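Local coordinates for protein hemagglutinin (Pseudomonas aeruginosa, PDB 6D7Y) that forms the toxic C-terminal tip of a CdiA protein used in contact-dependent growth inhibition, its harm to the producing cell probably prevented by the bound immunity protein, at residues Gly59-Thr64 and Val83-Asp88; Ala10-Lys13 and Gly19-Leu22; Glu31-Val36 and Met48-Glu53; Ile70-Lys75 and Thr90-Ile95. One frame throughout, in Å; residues are numbered along the deposited sequence. Where two conformers were deposited one is given.

Contact 1: Gly59-Thr64 and Val83-Asp88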
# COMPACT_ATOMS: atom_id res chain seq x y z
N GLY A 59 -6.72 -5.64 -13.60
CA GLY A 59 -6.80 -4.20 -13.55
C GLY A 59 -5.43 -3.76 -13.96
O GLY A 59 -4.57 -4.59 -14.22
N GLU A 60 -5.19 -2.47 -13.99
CA GLU A 60 -3.90 -1.97 -14.42
C GLU A 60 -3.41 -0.80 -13.61
O GLU A 60 -4.20 -0.05 -13.01
CB GLU A 60 -4.01 -1.47 -15.87
CG GLU A 60 -4.56 -2.45 -16.91
CD GLU A 60 -3.61 -3.59 -17.29
OE1 GLU A 60 -2.41 -3.60 -16.89
OE2 GLU A 60 -4.06 -4.48 -18.03
N PHE A 61 -2.08 -0.63 -13.60
CA PHE A 61 -1.50 0.57 -13.06
C PHE A 61 -1.70 1.65 -14.13
O PHE A 61 -1.61 1.39 -15.35
CB PHE A 61 0.00 0.44 -12.78
CG PHE A 61 0.34 -0.20 -11.48
CD1 PHE A 61 0.46 0.57 -10.32
CD2 PHE A 61 0.58 -1.56 -11.39
CE1 PHE A 61 0.76 -0.01 -9.11
CE2 PHE A 61 0.88 -2.16 -10.17
CZ PHE A 61 0.97 -1.38 -9.03
N ARG A 62 -1.96 2.87 -13.68
CA ARG A 62 -2.11 4.01 -14.57
C ARG A 62 -1.33 5.20 -14.03
O ARG A 62 -1.44 5.50 -12.84
CB ARG A 62 -3.57 4.39 -14.66
CG ARG A 62 -4.40 3.31 -15.31
CD ARG A 62 -5.80 3.78 -15.59
NE ARG A 62 -6.53 2.75 -16.33
CZ ARG A 62 -7.20 1.75 -15.76
NH1 ARG A 62 -7.84 0.87 -16.54
NH2 ARG A 62 -7.24 1.61 -14.44
N PRO A 63 -0.56 5.90 -14.89
CA PRO A 63 0.10 7.14 -14.45
C PRO A 63 -1.04 8.12 -14.16
O PRO A 63 -1.95 8.28 -15.01
CB PRO A 63 0.93 7.55 -15.65
CG PRO A 63 1.04 6.35 -16.49
CD PRO A 63 -0.23 5.59 -16.30
N THR A 64 -1.02 8.74 -12.99
CA THR A 64 -2.08 9.62 -12.54
C THR A 64 -1.50 10.86 -11.87
O THR A 64 -0.74 10.73 -10.90
CB THR A 64 -2.96 8.86 -11.49
OG1 THR A 64 -3.42 7.61 -12.05
CG2 THR A 64 -4.16 9.68 -11.07
N VAL A 83 -2.73 0.46 -4.74
CA VAL A 83 -1.29 0.77 -4.47
C VAL A 83 -0.87 1.95 -5.32
O VAL A 83 -1.27 2.07 -6.49
CB VAL A 83 -0.39 -0.43 -4.78
CG1 VAL A 83 1.09 -0.04 -4.77
CG2 VAL A 83 -0.64 -1.53 -3.76
N ARG A 84 -0.07 2.83 -4.71
CA ARG A 84 0.47 3.99 -5.36
C ARG A 84 1.98 3.85 -5.30
O ARG A 84 2.55 3.57 -4.25
CB ARG A 84 0.05 5.27 -4.65
CG ARG A 84 0.68 6.56 -5.16
CD ARG A 84 0.12 7.76 -4.42
NE ARG A 84 -1.22 8.11 -4.92
CZ ARG A 84 -2.13 8.84 -4.27
NH1 ARG A 84 -1.92 9.21 -3.01
NH2 ARG A 84 -3.31 9.11 -4.85
N LEU A 85 2.59 3.99 -6.47
CA LEU A 85 4.02 3.94 -6.63
C LEU A 85 4.52 5.27 -7.15
O LEU A 85 3.82 6.00 -7.87
CB LEU A 85 4.39 2.89 -7.68
CG LEU A 85 3.93 1.45 -7.51
CD1 LEU A 85 4.48 0.62 -8.67
CD2 LEU A 85 4.37 0.87 -6.18
N ASN A 86 5.74 5.62 -6.77
CA ASN A 86 6.38 6.77 -7.37
C ASN A 86 6.71 6.39 -8.81
O ASN A 86 6.71 5.20 -9.19
CB ASN A 86 7.68 7.09 -6.60
CG ASN A 86 7.39 7.57 -5.21
OD1 ASN A 86 6.67 8.56 -5.02
ND2 ASN A 86 7.95 6.90 -4.23
N LEU A 87 7.00 7.39 -9.64
CA LEU A 87 7.33 7.13 -11.04
C LEU A 87 8.54 6.22 -11.26
O LEU A 87 8.63 5.58 -12.31
CB LEU A 87 7.48 8.43 -11.85
CG LEU A 87 6.19 9.21 -12.06
CD1 LEU A 87 6.47 10.45 -12.91
CD2 LEU A 87 5.16 8.32 -12.74
N ASP A 88 9.44 6.15 -10.27
CA ASP A 88 10.60 5.25 -10.37
C ASP A 88 10.26 3.80 -9.93
O ASP A 88 11.14 2.95 -9.89
CB ASP A 88 11.82 5.78 -9.60
CG ASP A 88 11.58 5.91 -8.10
OD1 ASP A 88 10.50 5.53 -7.60
OD2 ASP A 88 12.51 6.39 -7.40
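F61 faces V83 and L85 across the width of an intervening strand: the CA atoms of F61 and V83, the nearest backbone pair, stand 8.6 Å apart. Strand 71-76 runs between the two segments and is antiparallel to both, so 62-64 and 83-86 run in the same direction without bonding to each other. E74 and F72 of that strand bond to R62 and T64 on one side, and K75 bonds to V83 on the other. F61 comes just ahead of the clearly extended part of its strand, and its CA–CB bond, like that of L85, points across toward the other segment. With CG lying beside the backbone N (chi1 -83°), the phenyl group is carried over the middle strand, where it also touches K75. One corner of the ring does most of the work. Atom CE1 of F61 lies 3.8 Å from both CD1 and the branch carbon CG of L85, while CZ of F61 is 4.1 Å from that CD1. The two side chains cross at about a right angle, and the leucine meets the ring obliquely. V83 is met at its carbonyl, F61 CE1 being 3.9 Å from V83 O, while its CG1 is merely grazed. Phenylalanine is long enough to span a strand, leucine offers a branched end to meet it, and the beta-branched valine fits an extended backbone and also packs on F51 and I54 of helix 40-56. With no hydrogen bond across it, the contact is van der Waals packing of modest area (144 Å²) covering part of the middle strand, whose backbone bonds set the spacing.

Contact 2: Ala10-Lys13 and Gly19-Leu22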
# COMPACT_ATOMS: atom_id res chain seq x y z
N ALA A 10 11.68 -1.07 3.99
CA ALA A 10 12.71 -0.38 4.72
C ALA A 10 12.24 -0.23 6.16
O ALA A 10 11.11 0.21 6.38
CB ALA A 10 12.96 1.00 4.12
N PRO A 11 13.07 -0.66 7.14
CA PRO A 11 12.76 -0.53 8.56
C PRO A 11 12.47 0.93 8.91
O PRO A 11 13.25 1.82 8.57
CB PRO A 11 14.04 -0.99 9.26
CG PRO A 11 14.64 -1.96 8.31
CD PRO A 11 14.28 -1.49 6.93
N TYR A 12 11.34 1.16 9.57
CA TYR A 12 10.97 2.52 9.91
C TYR A 12 10.08 2.56 11.14
O TYR A 12 9.00 1.97 11.16
CB TYR A 12 10.25 3.21 8.72
CG TYR A 12 9.94 4.67 8.96
CD1 TYR A 12 10.98 5.62 9.04
CD2 TYR A 12 8.64 5.12 9.11
CE1 TYR A 12 10.71 6.96 9.27
CE2 TYR A 12 8.36 6.46 9.32
CZ TYR A 12 9.40 7.37 9.41
OH TYR A 12 9.12 8.69 9.64
N LYS A 13 10.57 3.24 12.16
CA LYS A 13 9.83 3.45 13.41
C LYS A 13 9.01 2.26 13.94
O LYS A 13 7.78 2.35 14.10
CB LYS A 13 8.97 4.70 13.25
CG LYS A 13 9.82 5.93 13.00
CD LYS A 13 9.02 7.21 12.92
CE LYS A 13 9.96 8.40 12.83
NZ LYS A 13 9.22 9.67 12.63
N GLY A 19 4.32 -1.45 6.31
CA GLY A 19 3.60 -1.90 7.49
C GLY A 19 2.82 -0.74 8.10
O GLY A 19 1.64 -0.87 8.44
N HIS A 20 3.47 0.42 8.22
CA HIS A 20 2.78 1.61 8.74
C HIS A 20 1.61 2.02 7.81
O HIS A 20 0.53 2.46 8.26
CB HIS A 20 3.74 2.79 8.91
CG HIS A 20 4.65 2.67 10.10
ND1 HIS A 20 4.21 2.85 11.39
CD2 HIS A 20 5.99 2.44 10.19
CE1 HIS A 20 5.23 2.72 12.23
NE2 HIS A 20 6.32 2.47 11.52
N ALA A 21 1.83 1.91 6.51
CA ALA A 21 0.77 2.26 5.55
C ALA A 21 -0.45 1.37 5.76
O ALA A 21 -1.59 1.87 5.76
CB ALA A 21 1.29 2.14 4.13
N LEU A 22 -0.24 0.07 5.93
CA LEU A 22 -1.39 -0.83 6.16
C LEU A 22 -2.06 -0.45 7.48
O LEU A 22 -3.29 -0.36 7.55
CB LEU A 22 -0.99 -2.31 6.20
CG LEU A 22 -2.13 -3.30 6.50
CD1 LEU A 22 -3.27 -3.17 5.50
CD2 LEU A 22 -1.61 -4.75 6.58
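H20 reaches from the beginning of helix 17-28 to Y12 and K13, where its ring takes hold of two successive backbone carbonyls. Its CB points toward the hairpin, and CG stands beside the backbone N (chi1 -75°), which directs the imidazole outward from the helix. Along one side of the ring, CD2 of H20 lies 3.9 Å from CD2 of Y12, close to the plane of the tyrosine ring and at its edge; the two planes are steeply inclined, at 78°, and the rings meet obliquely. The same H20 CD2 comes within 3.2 Å of Y12 O. At the tip, NE2 of H20 donates to Y12 O over 2.7 Å, and that oxygen lies exactly in the imidazole plane. The bond is bent, 135° at the hydrogen, as expected when the N-H points between two acceptors: K13 O accepts a weak bond from H20 NE2 at 3.0 Å. On the far side, CE1 of H20 approaches K13 O to 3.2 Å. Histidine suits the position because its N-H, at the end of a flat ring, can point between two successive carbonyl oxygens. K13 CG rests over the centre of the Y12 ring, 3.8 Å above the plane, and the extended lysine chain brings NZ to donate to Y12 OH at 3.1 Å. H20 also packs on M40 of helix 40-56. The result is a three-centre hydrogen bond tying a beta-hairpin, strands 11-12 and 15-16 with K13 at the bend, to the first turn of the helix that directly follows it.

Contact 3: Glu31-Val36 and Met48-Glu53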
# COMPACT_ATOMS: atom_id res chain seq x y z
N GLU A 31 -13.02 -2.62 6.71
CA GLU A 31 -13.86 -3.33 5.75
C GLU A 31 -13.16 -3.59 4.39
O GLU A 31 -13.49 -4.53 3.65
CB GLU A 31 -15.18 -2.58 5.51
CG GLU A 31 -15.12 -1.26 4.74
CD GLU A 31 -14.57 -0.07 5.49
OE1 GLU A 31 -14.11 -0.19 6.67
OE2 GLU A 31 -14.61 1.03 4.88
N ILE A 32 -12.20 -2.73 4.05
CA ILE A 32 -11.43 -2.83 2.82
C ILE A 32 -10.17 -3.66 3.03
O ILE A 32 -9.83 -4.52 2.20
CB ILE A 32 -11.04 -1.40 2.33
CG1 ILE A 32 -12.30 -0.57 2.05
CG2 ILE A 32 -10.15 -1.45 1.08
CD1 ILE A 32 -12.04 0.83 1.57
N TRP A 33 -9.47 -3.40 4.13
CA TRP A 33 -8.18 -4.06 4.39
C TRP A 33 -8.21 -5.22 5.35
O TRP A 33 -7.30 -6.04 5.32
CB TRP A 33 -7.17 -3.01 4.91
CG TRP A 33 -7.03 -1.86 3.92
CD1 TRP A 33 -7.74 -0.70 3.90
CD2 TRP A 33 -6.19 -1.84 2.79
NE1 TRP A 33 -7.38 0.05 2.82
CE2 TRP A 33 -6.42 -0.64 2.12
CE3 TRP A 33 -5.25 -2.74 2.27
CZ2 TRP A 33 -5.74 -0.29 0.95
CZ3 TRP A 33 -4.58 -2.40 1.11
CH2 TRP A 33 -4.83 -1.18 0.47
N GLY A 34 -9.24 -5.31 6.18
CA GLY A 34 -9.28 -6.31 7.25
C GLY A 34 -8.50 -5.71 8.42
O GLY A 34 -7.56 -4.93 8.23
N LYS A 35 -8.90 -6.03 9.65
CA LYS A 35 -8.21 -5.50 10.83
C LYS A 35 -6.77 -6.01 10.94
O LYS A 35 -6.49 -7.16 10.63
CB LYS A 35 -8.96 -5.88 12.10
CG LYS A 35 -10.22 -5.08 12.36
CD LYS A 35 -9.91 -3.67 12.85
CE LYS A 35 -11.17 -2.89 13.22
NZ LYS A 35 -11.99 -3.55 14.28
N VAL A 36 -5.87 -5.13 11.37
CA VAL A 36 -4.49 -5.48 11.61
C VAL A 36 -4.40 -5.82 13.09
O VAL A 36 -4.88 -5.05 13.93
CB VAL A 36 -3.52 -4.32 11.29
CG1 VAL A 36 -2.09 -4.66 11.72
CG2 VAL A 36 -3.55 -3.97 9.82
N MSE A 48 2.65 -6.93 2.97
CA MSE A 48 3.24 -7.51 1.77
C MSE A 48 2.27 -8.46 1.14
O MSE A 48 2.27 -8.62 -0.09
CB MSE A 48 4.56 -8.22 2.09
CG MSE A 48 5.71 -7.24 2.30
SE MSE A 48 6.11 -6.09 0.73
CE MSE A 48 6.01 -7.49 -0.65
N LYS A 49 1.42 -9.11 1.95
CA LYS A 49 0.39 -10.02 1.42
C LYS A 49 -0.58 -9.21 0.55
O LYS A 49 -0.87 -9.61 -0.60
CB LYS A 49 -0.34 -10.74 2.55
CG LYS A 49 -1.53 -11.59 2.12
CD LYS A 49 -2.13 -12.35 3.29
CE LYS A 49 -3.56 -12.81 2.99
NZ LYS A 49 -3.68 -13.65 1.76
N HIS A 50 -1.08 -8.10 1.09
CA HIS A 50 -1.98 -7.21 0.33
C HIS A 50 -1.31 -6.70 -0.94
O HIS A 50 -1.91 -6.70 -2.00
CB HIS A 50 -2.38 -5.99 1.13
CG HIS A 50 -3.44 -6.24 2.15
ND1 HIS A 50 -4.77 -6.39 1.80
CD2 HIS A 50 -3.40 -6.26 3.50
CE1 HIS A 50 -5.49 -6.52 2.90
NE2 HIS A 50 -4.68 -6.45 3.94
N PHE A 51 -0.08 -6.23 -0.81
CA PHE A 51 0.68 -5.73 -1.93
C PHE A 51 0.72 -6.76 -3.07
O PHE A 51 0.35 -6.46 -4.21
CB PHE A 51 2.08 -5.35 -1.48
CG PHE A 51 2.94 -4.83 -2.58
CD1 PHE A 51 2.79 -3.53 -3.02
CD2 PHE A 51 3.90 -5.64 -3.18
CE1 PHE A 51 3.58 -3.02 -4.03
CE2 PHE A 51 4.70 -5.14 -4.20
CZ PHE A 51 4.53 -3.83 -4.62
N LYS A 52 1.18 -7.97 -2.76
CA LYS A 52 1.25 -9.05 -3.76
C LYS A 52 -0.12 -9.38 -4.36
O LYS A 52 -0.22 -9.67 -5.56
CB LYS A 52 1.90 -10.31 -3.19
CG LYS A 52 3.38 -10.15 -2.94
CD LYS A 52 4.02 -11.44 -2.46
CE LYS A 52 5.51 -11.25 -2.20
NZ LYS A 52 6.26 -10.81 -3.41
N GLU A 53 -1.16 -9.36 -3.54
CA GLU A 53 -2.52 -9.60 -4.04
C GLU A 53 -2.95 -8.54 -5.05
O GLU A 53 -3.48 -8.87 -6.12
CB GLU A 53 -3.52 -9.69 -2.90
CG GLU A 53 -3.40 -10.99 -2.09
CD GLU A 53 -4.37 -11.09 -0.92
OE1 GLU A 53 -4.99 -10.08 -0.54
OE2 GLU A 53 -4.50 -12.20 -0.36
O HOH W 1 -5.01 -5.96 6.79
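W33 turns an edge of its indole onto the imidazole of H50 in a T-shaped (edge-to-face) pair, the six-membered ring and the imidazole having planes at 69° and centroids 5.1 Å apart. CE3 of W33 stands over the centre of the H50 ring, 3.7 Å above its plane. One face of the indole is covered by CG2 of the preceding I32, offset toward the rim, and F94 brings another ring against the tryptophan. At the imidazole's edge, a water lies in the ring plane, 2.9 Å from H50 NE2, and it donates to G34 O at 3.1 Å, bridging the segments. R81 NH1 hydrogen-bonds to H50 ND1, so the imidazole is held at both nitrogens, and D96 OD2 anchors W33 NE1. Histidine suits its place by offering a flat face to the indole edge and nitrogens to R81 and the water; tryptophan pairs a broad apolar edge with one N-H for D96. Short helix 30-33 ends here against the long helix 40-56: G34 leaves the helical path with phi 84°, natural to glycine, which has no CB to collide with the preceding carbonyl. H50 points its CB toward that turn (chi1 -78°). L22 of helix 17-28 packs on both rings. One turn apart on helix 40-56, K49 NZ forms a 2.7 Å salt bridge with E53 OE2 from above the carboxylate plane, while E53 OE1 takes the same R81 NH1.

Contact 4: Ile70-Lys75 and Thr90-Ile95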
# COMPACT_ATOMS: atom_id res chain seq x y z
N ILE A 70 1.93 16.39 -9.01
CA ILE A 70 2.76 15.23 -8.71
C ILE A 70 2.09 14.02 -9.36
O ILE A 70 0.87 13.81 -9.21
CB ILE A 70 2.94 15.01 -7.21
CG1 ILE A 70 3.36 16.33 -6.56
CG2 ILE A 70 3.99 13.92 -6.94
CD1 ILE A 70 3.59 16.24 -5.08
N THR A 71 2.90 13.24 -10.07
CA THR A 71 2.42 12.05 -10.81
C THR A 71 2.88 10.76 -10.17
O THR A 71 4.02 10.63 -9.73
CB THR A 71 2.91 12.09 -12.28
OG1 THR A 71 2.56 13.35 -12.85
CG2 THR A 71 2.27 11.00 -13.11
N PHE A 72 1.97 9.79 -10.10
CA PHE A 72 2.25 8.50 -9.51
C PHE A 72 1.71 7.40 -10.41
O PHE A 72 0.89 7.66 -11.29
CB PHE A 72 1.54 8.34 -8.17
CG PHE A 72 1.91 9.33 -7.11
CD1 PHE A 72 3.10 9.22 -6.43
CD2 PHE A 72 1.04 10.33 -6.73
CE1 PHE A 72 3.44 10.11 -5.45
CE2 PHE A 72 1.36 11.23 -5.74
CZ PHE A 72 2.57 11.12 -5.10
N LEU A 73 2.15 6.16 -10.17
CA LEU A 73 1.59 5.00 -10.87
C LEU A 73 0.60 4.42 -9.87
O LEU A 73 0.99 4.04 -8.77
CB LEU A 73 2.66 3.98 -11.26
CG LEU A 73 3.81 4.52 -12.08
CD1 LEU A 73 4.86 3.44 -12.27
CD2 LEU A 73 3.35 5.08 -13.42
N GLU A 74 -0.66 4.29 -10.27
CA GLU A 74 -1.70 3.82 -9.37
C GLU A 74 -2.53 2.70 -9.92
O GLU A 74 -2.97 2.75 -11.06
CB GLU A 74 -2.64 5.00 -9.07
CG GLU A 74 -1.93 6.16 -8.38
CD GLU A 74 -2.81 7.34 -8.06
OE1 GLU A 74 -4.02 7.33 -8.39
OE2 GLU A 74 -2.26 8.31 -7.50
N LYS A 75 -2.71 1.66 -9.11
CA LYS A 75 -3.58 0.54 -9.45
C LYS A 75 -4.64 0.49 -8.35
O LYS A 75 -4.29 0.32 -7.18
CB LYS A 75 -2.82 -0.76 -9.51
CG LYS A 75 -3.68 -1.93 -9.90
CD LYS A 75 -2.89 -3.19 -10.09
CE LYS A 75 -3.79 -4.34 -10.52
NZ LYS A 75 -2.97 -5.53 -10.84
N THR A 90 9.17 2.85 -6.95
CA THR A 90 9.24 2.64 -5.51
C THR A 90 7.86 2.81 -4.87
O THR A 90 7.03 3.58 -5.35
CB THR A 90 10.24 3.57 -4.79
OG1 THR A 90 9.91 4.95 -5.01
CG2 THR A 90 11.68 3.28 -5.24
N PHE A 91 7.65 2.08 -3.78
CA PHE A 91 6.39 2.15 -3.06
C PHE A 91 6.15 3.53 -2.45
O PHE A 91 7.04 4.09 -1.81
CB PHE A 91 6.37 1.11 -1.94
CG PHE A 91 5.11 1.11 -1.15
CD1 PHE A 91 3.98 0.47 -1.63
CD2 PHE A 91 5.04 1.78 0.08
CE1 PHE A 91 2.82 0.47 -0.91
CE2 PHE A 91 3.87 1.79 0.80
CZ PHE A 91 2.76 1.12 0.30
N LYS A 92 4.96 4.09 -2.67
CA LYS A 92 4.58 5.38 -2.08
C LYS A 92 3.58 5.12 -0.94
O LYS A 92 3.74 5.62 0.18
CB LYS A 92 3.98 6.33 -3.12
CG LYS A 92 3.35 7.60 -2.57
CD LYS A 92 4.36 8.47 -1.89
CE LYS A 92 3.78 9.83 -1.54
NZ LYS A 92 4.90 10.67 -1.02
N GLY A 93 2.53 4.37 -1.24
CA GLY A 93 1.55 4.08 -0.22
C GLY A 93 0.39 3.26 -0.73
O GLY A 93 0.30 2.92 -1.90
N PHE A 94 -0.48 2.89 0.21
CA PHE A 94 -1.73 2.25 -0.15
C PHE A 94 -2.73 3.37 -0.41
O PHE A 94 -2.59 4.47 0.10
CB PHE A 94 -2.21 1.32 0.97
CG PHE A 94 -1.40 0.06 1.13
CD1 PHE A 94 -1.32 -0.86 0.09
CD2 PHE A 94 -0.81 -0.26 2.33
CE1 PHE A 94 -0.60 -2.03 0.22
CE2 PHE A 94 -0.10 -1.43 2.47
CZ PHE A 94 0.00 -2.33 1.42
N ILE A 95 -3.75 3.10 -1.21
CA ILE A 95 -4.77 4.08 -1.51
C ILE A 95 -6.13 3.38 -1.51
O ILE A 95 -6.22 2.18 -1.77
CB ILE A 95 -4.56 4.83 -2.87
CG1 ILE A 95 -4.35 3.81 -4.01
CG2 ILE A 95 -3.37 5.80 -2.77
CD1 ILE A 95 -4.14 4.43 -5.39
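K92 and I95 are the residues that carry segment 90-95 to strand 71-75, meeting F72 and E74 over the intervening strand 82-86. F91, the first strand residue, turns from this contact and packs on I18. K92 follows, its chain bent at chi2 (63°), so that it passes obliquely by the CE1 corner of the F72 ring: K92 CG lies 3.8 Å from F72 CE1, and K92 CE 3.9 Å from the same carbon. Lysine suits this border because its methylenes can cover an aromatic ring while its ammonium end extends beyond. G93 forms a classic beta bulge with K92, both facing R84. The extra residue shifts the alternation, so F94 goes to the helix side and I95 returns to the side of K92. I95 holds CG1 between its backbone N and carbonyl carbon (chi1 51°), placing CD1 of I95 at 4.0 Å from E74 CB. The extended glutamate meets it at about a right angle and uses OE2 for a salt bridge with R84. The axes of segments 71-75 and 91-95 come within 8.7 Å, their directions differing by 31°, as second and fourth members of an antiparallel meander; helix 17-28 covers the other face through F91 and F94.

In the fold
Contacts 1 and 4 interlock in one sheet: their segments alternate along the chain, their centres are 5 Å apart, and T64 N lies 2.8 Å from F72 O. They use different faces of it, contact 1 the face toward helix 40-56, where V83 CG1 is 4.0 Å from F51 CE1 of contact 3, and contact 4 chiefly the other. Contacts 2 and 3, with centres 14 Å apart, lie on the side of the helices, contact 2 with the hairpin before helix 17-28, and meet through L22, whose CG is 3.7 Å from V36 CG2. F94 links sheet and helices, its CD1 lying 3.5 Å from W33 CH2. Contacts 1 and 2 are farthest apart, with centres 20 Å from each other.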